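Local coordinates for dehydroascorbate reductase (Chlamydomonas reinhardtii, PDB 5XFT), which probably catalyses the glutathione-dependent reduction of dehydroascorbate to ascorbate, with glutathione disulfide as the other product, as a member of the GST superfamily, at residues M132-Y135 / L136-H139; P195-Q198 / H199-G203. All coordinates share one frame; numbering follows the deposited sequence.

In the fold
Contacts 1 and 2 follow one another along the chain. Contact 1 is the C-terminal end of helix 118-138, one of the long helices of the GST-type C-terminal region. Contact 2, later in the chain, takes in the short helix 195-199 and the link to helix 204-212. Their centres lie 24 Å apart, and their nearest atoms are about 11 Å apart. Contact 1 is peripheral, 19 Å from the centre of the chain, and leans on helix 182-193. Contact 2 lies 11 Å from that centre and meets helix 22-33 of the thioredoxin-like N-terminal domain, so it lies where the two domains meet.

Contact 1: M132-Y135 / L136-H139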
loop_
_atom_site.group_PDB
_atom_site.type_symbol
_atom_site.label_atom_id
_atom_site.label_comp_id
_atom_site.label_asym_id
_atom_site.label_seq_id
_atom_site.Cartn_x
_atom_site.Cartn_y
_atom_site.Cartn_z
ATOM N N MET A 132 9.010 -5.079 -12.281
ATOM C CA MET A 132 7.870 -5.802 -11.722
ATOM C C MET A 132 7.191 -6.663 -12.778
ATOM O O MET A 132 6.850 -7.827 -12.526
ATOM C CB MET A 132 6.866 -4.816 -11.121
ATOM C CG MET A 132 7.429 -3.968 -9.996
ATOM S SD MET A 132 6.364 -2.572 -9.595
ATOM C CE MET A 132 4.844 -3.409 -9.154
ATOM N N ASP A 133 6.998 -6.105 -13.973
ATOM C CA ASP A 133 6.295 -6.814 -15.037
ATOM C C ASP A 133 7.047 -8.077 -15.450
ATOM O O ASP A 133 6.464 -9.167 -15.537
ATOM C CB ASP A 133 6.103 -5.861 -16.217
ATOM C CG ASP A 133 5.558 -6.540 -17.442
ATOM O OD1 ASP A 133 4.371 -6.929 -17.436
ATOM O OD2 ASP A 133 6.326 -6.678 -18.416
ATOM N N ASP A 134 8.354 -7.947 -15.694
ATOM C CA ASP A 134 9.178 -9.104 -16.028
ATOM C C ASP A 134 9.124 -10.148 -14.927
ATOM O O ASP A 134 8.950 -11.341 -15.200
ATOM C CB ASP A 134 10.625 -8.672 -16.273
ATOM C CG ASP A 134 10.770 -7.783 -17.488
ATOM O OD1 ASP A 134 9.809 -7.716 -18.287
ATOM O OD2 ASP A 134 11.847 -7.166 -17.650
ATOM N N TYR A 135 9.270 -9.715 -13.668
ATOM C CA TYR A 135 9.243 -10.666 -12.566
ATOM C C TYR A 135 7.935 -11.450 -12.556
ATOM O O TYR A 135 7.941 -12.686 -12.515
ATOM C CB TYR A 135 9.452 -9.954 -11.228
ATOM C CG TYR A 135 9.712 -10.924 -10.095
ATOM C CD1 TYR A 135 8.661 -11.535 -9.418
ATOM C CD2 TYR A 135 11.007 -11.244 -9.713
ATOM C CE1 TYR A 135 8.893 -12.431 -8.390
ATOM C CE2 TYR A 135 11.248 -12.136 -8.680
ATOM C CZ TYR A 135 10.187 -12.728 -8.025
ATOM O OH TYR A 135 10.414 -13.616 -6.998
ATOM N N LEU A 136 6.802 -10.748 -12.612
ATOM C CA LEU A 136 5.519 -11.443 -12.600
ATOM C C LEU A 136 5.373 -12.374 -13.799
ATOM O O LEU A 136 4.692 -13.403 -13.705
ATOM C CB LEU A 136 4.374 -10.432 -12.558
ATOM C CG LEU A 136 4.221 -9.648 -11.253
ATOM C CD1 LEU A 136 3.049 -8.676 -11.338
ATOM C CD2 LEU A 136 4.040 -10.593 -10.076
ATOM N N ARG A 137 6.008 -12.043 -14.928
ATOM C CA ARG A 137 5.925 -12.923 -16.090
ATOM C C ARG A 137 6.733 -14.200 -15.884
ATOM O O ARG A 137 6.248 -15.299 -16.167
ATOM C CB ARG A 137 6.391 -12.197 -17.355
ATOM C CG ARG A 137 6.149 -12.995 -18.637
ATOM C CD ARG A 137 6.462 -12.194 -19.893
ATOM N NE ARG A 137 5.624 -11.003 -20.011
ATOM C CZ ARG A 137 6.056 -9.763 -19.807
ATOM N NH1 ARG A 137 7.328 -9.543 -19.491
ATOM N NH2 ARG A 137 5.216 -8.742 -19.926
ATOM N N GLN A 138 7.970 -14.076 -15.396
ATOM C CA GLN A 138 8.799 -15.262 -15.207
ATOM C C GLN A 138 8.256 -16.197 -14.136
ATOM O O GLN A 138 8.657 -17.364 -14.093
ATOM C CB GLN A 138 10.230 -14.869 -14.854
ATOM C CG GLN A 138 11.031 -14.403 -16.038
ATOM C CD GLN A 138 12.505 -14.631 -15.849
ATOM O OE1 GLN A 138 13.094 -14.183 -14.866
ATOM N NE2 GLN A 138 13.115 -15.347 -16.788
ATOM N N HIS A 139 7.356 -15.717 -13.277
ATOM C CA HIS A 139 6.789 -16.514 -12.200
ATOM C C HIS A 139 5.304 -16.793 -12.404
ATOM O O HIS A 139 4.633 -17.251 -11.475
ATOM C CB HIS A 139 7.012 -15.821 -10.852
ATOM C CG HIS A 139 8.449 -15.729 -10.442
ATOM N ND1 HIS A 139 9.332 -14.837 -11.012
ATOM C CD2 HIS A 139 9.161 -16.431 -9.528
ATOM C CE1 HIS A 139 10.523 -14.984 -10.457
ATOM N NE2 HIS A 139 10.447 -15.948 -9.556
#
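Tyr135 and His139 stack at the C-terminal end of helix 118-138, while an Asp133-Asp134-Arg137 salt-bridge network runs along another side. The rings form an offset stack with centroids 3.9 Å apart and planes at 14°. CE1 of His139 lies over the Tyr135 ring near its rim. CG of Tyr135 is anti to the backbone N (chi1 -168°), which swings the ring along the helix to meet the histidine.

Arg137 NH2 makes a salt bridge of 2.8 Å to Asp133 OD2, on the syn side of the carboxylate. NH1 adds a weak bond to the same oxygen, and the carboxylate and guanidinium planes, 70° apart, rule out a flat, two-pronged pairing. NH1 also reaches Asp134 OD1 at 3.3 Å, a weak salt bridge at the guanidinium edge. NH2 also hydrogen-bonds to Thr182 OG1, and Asp133 OD1 accepts weak bonds from the backbone N atoms of Ala183 and Leu184. This ties the network to the start of helix 182-193, on which Leu136 also packs.

Backbone bonds continue the helix, as from Leu136 N to Met132 O. At its end, His139 ND1 donates to Tyr135 O at 3.0 Å, with that oxygen near the imidazole plane.

Contact 2: P195-Q198 / H199-G203; sequences PEWQ and HVDYG
Asp201 folds back on Trp197 just after the short helix 195-199. Its CB lies 3.6 Å from Trp197 O. CG stands anti to the backbone N (chi1 -169°), and this directs the carboxylate to the indole N-H. CG itself is 3.9 Å from Trp197 NE1. At the tip the two oxygens divide the work. OD2 takes a weak hydrogen bond from Trp197 NE1 at 3.3 Å; the ring and carboxylate planes are 71° apart. OD1 accepts from Gly203 N at 2.9 Å, on its anti side, and closes an Asx turn just before helix 204-212. Tyr163 OH is also bonded to OD1. Without the carboxylate, as with an alanine here, the indole N-H, Gly203 N and Tyr163 OH would probably each lose a partner, and the turn would be freer to open.

The helix end is held differently. His199 N donates to Pro195 O at 2.9 Å. The carbonyl of Pro195 also lies over one face of the His199 ring, with Pro195 O 2.9 Å from His199 ND1 but not hydrogen-bonded to it. Val200 N bonds to Trp197 O at 3.2 Å, approaching it steeply out of the carbonyl plane. Val200 CG2 rests 3.5 Å from Glu196 O.

Helix 22-33 flanks this turn: Val200 packs on His25 and Leu29, and Tyr202 OH bonds to His25 ND1. Trp197 meets the His25 ring and sits edge-to-face with Tyr163 of helix 153-173, so the turn lies between the thioredoxin-like domain and the helical domain.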
loop_
_atom_site.group_PDB
_atom_site.type_symbol
_atom_site.label_atom_id
_atom_site.label_comp_id
_atom_site.label_asym_id
_atom_site.label_seq_id
_atom_site.Cartn_x
_atom_site.Cartn_y
_atom_site.Cartn_z
ATOM N N PRO A 195 -10.888 -10.913 -2.396
ATOM C CA PRO A 195 -11.674 -10.374 -1.274
ATOM C C PRO A 195 -10.829 -9.614 -0.269
ATOM O O PRO A 195 -11.319 -8.649 0.329
ATOM C CB PRO A 195 -12.297 -11.630 -0.646
ATOM C CG PRO A 195 -12.248 -12.668 -1.725
ATOM C CD PRO A 195 -11.001 -12.377 -2.500
ATOM N N GLU A 196 -9.577 -10.028 -0.054
ATOM C CA GLU A 196 -8.694 -9.275 0.831
ATOM C C GLU A 196 -8.518 -7.847 0.338
ATOM O O GLU A 196 -8.532 -6.899 1.133
ATOM C CB GLU A 196 -7.334 -9.965 0.948
ATOM C CG GLU A 196 -7.343 -11.287 1.700
ATOM C CD GLU A 196 -7.536 -12.486 0.786
ATOM O OE1 GLU A 196 -8.512 -12.503 -0.001
ATOM O OE2 GLU A 196 -6.695 -13.409 0.852
ATOM N N TRP A 197 -8.352 -7.676 -0.976
ATOM C CA TRP A 197 -8.257 -6.342 -1.555
ATOM C C TRP A 197 -9.589 -5.610 -1.468
ATOM O O TRP A 197 -9.628 -4.413 -1.154
ATOM C CB TRP A 197 -7.791 -6.453 -3.006
ATOM C CG TRP A 197 -7.716 -5.158 -3.751
ATOM C CD1 TRP A 197 -8.729 -4.535 -4.423
ATOM C CD2 TRP A 197 -6.557 -4.333 -3.917
ATOM N NE1 TRP A 197 -8.273 -3.368 -4.993
ATOM C CE2 TRP A 197 -6.943 -3.221 -4.694
ATOM C CE3 TRP A 197 -5.233 -4.422 -3.478
ATOM C CZ2 TRP A 197 -6.051 -2.208 -5.042
ATOM C CZ3 TRP A 197 -4.348 -3.416 -3.828
ATOM C CH2 TRP A 197 -4.762 -2.324 -4.601
ATOM N N GLN A 198 -10.692 -6.315 -1.741
ATOM C CA GLN A 198 -12.009 -5.688 -1.714
ATOM C C GLN A 198 -12.363 -5.170 -0.329
ATOM O O GLN A 198 -13.102 -4.187 -0.204
ATOM C CB GLN A 198 -13.075 -6.680 -2.177
ATOM C CG GLN A 198 -12.990 -7.059 -3.638
ATOM C CD GLN A 198 -13.984 -8.141 -4.017
ATOM O OE1 GLN A 198 -14.745 -8.627 -3.177
ATOM N NE2 GLN A 198 -13.982 -8.525 -5.286
ATOM N N HIS A 199 -11.860 -5.819 0.720
ATOM C CA HIS A 199 -12.259 -5.424 2.065
ATOM C C HIS A 199 -11.739 -4.041 2.423
ATOM O O HIS A 199 -12.366 -3.333 3.219
ATOM C CB HIS A 199 -11.784 -6.462 3.077
ATOM C CG HIS A 199 -12.478 -7.781 2.948
ATOM N ND1 HIS A 199 -13.532 -7.981 2.083
ATOM C CD2 HIS A 199 -12.273 -8.965 3.573
ATOM C CE1 HIS A 199 -13.947 -9.231 2.180
ATOM N NE2 HIS A 199 -13.201 -9.849 3.079
ATOM N N VAL A 200 -10.618 -3.628 1.838
ATOM C CA VAL A 200 -9.947 -2.410 2.275
ATOM C C VAL A 200 -9.643 -1.510 1.085
ATOM O O VAL A 200 -8.669 -0.753 1.103
ATOM C CB VAL A 200 -8.669 -2.757 3.064
ATOM C CG1 VAL A 200 -9.033 -3.423 4.389
ATOM C CG2 VAL A 200 -7.767 -3.681 2.250
ATOM N N ASP A 201 -10.478 -1.576 0.048
ATOM C CA ASP A 201 -10.347 -0.689 -1.106
ATOM C C ASP A 201 -10.994 0.651 -0.775
ATOM O O ASP A 201 -12.215 0.734 -0.609
ATOM C CB ASP A 201 -10.987 -1.318 -2.343
ATOM C CG ASP A 201 -10.651 -0.570 -3.631
ATOM O OD1 ASP A 201 -10.266 0.619 -3.568
ATOM O OD2 ASP A 201 -10.784 -1.174 -4.718
ATOM N N TYR A 202 -10.177 1.705 -0.684
ATOM C CA TYR A 202 -10.694 3.036 -0.385
ATOM C C TYR A 202 -11.222 3.761 -1.620
ATOM O O TYR A 202 -11.991 4.717 -1.474
ATOM C CB TYR A 202 -9.613 3.883 0.298
ATOM C CG TYR A 202 -8.208 3.592 -0.176
ATOM C CD1 TYR A 202 -7.708 4.183 -1.330
ATOM C CD2 TYR A 202 -7.380 2.725 0.529
ATOM C CE1 TYR A 202 -6.419 3.919 -1.769
ATOM C CE2 TYR A 202 -6.092 2.460 0.102
ATOM C CZ TYR A 202 -5.617 3.059 -1.051
ATOM O OH TYR A 202 -4.339 2.799 -1.492
ATOM N N GLY A 203 -10.833 3.345 -2.822
ATOM C CA GLY A 203 -11.397 3.914 -4.029
ATOM C C GLY A 203 -10.511 4.986 -4.650
ATOM O O GLY A 203 -9.597 5.530 -4.025
#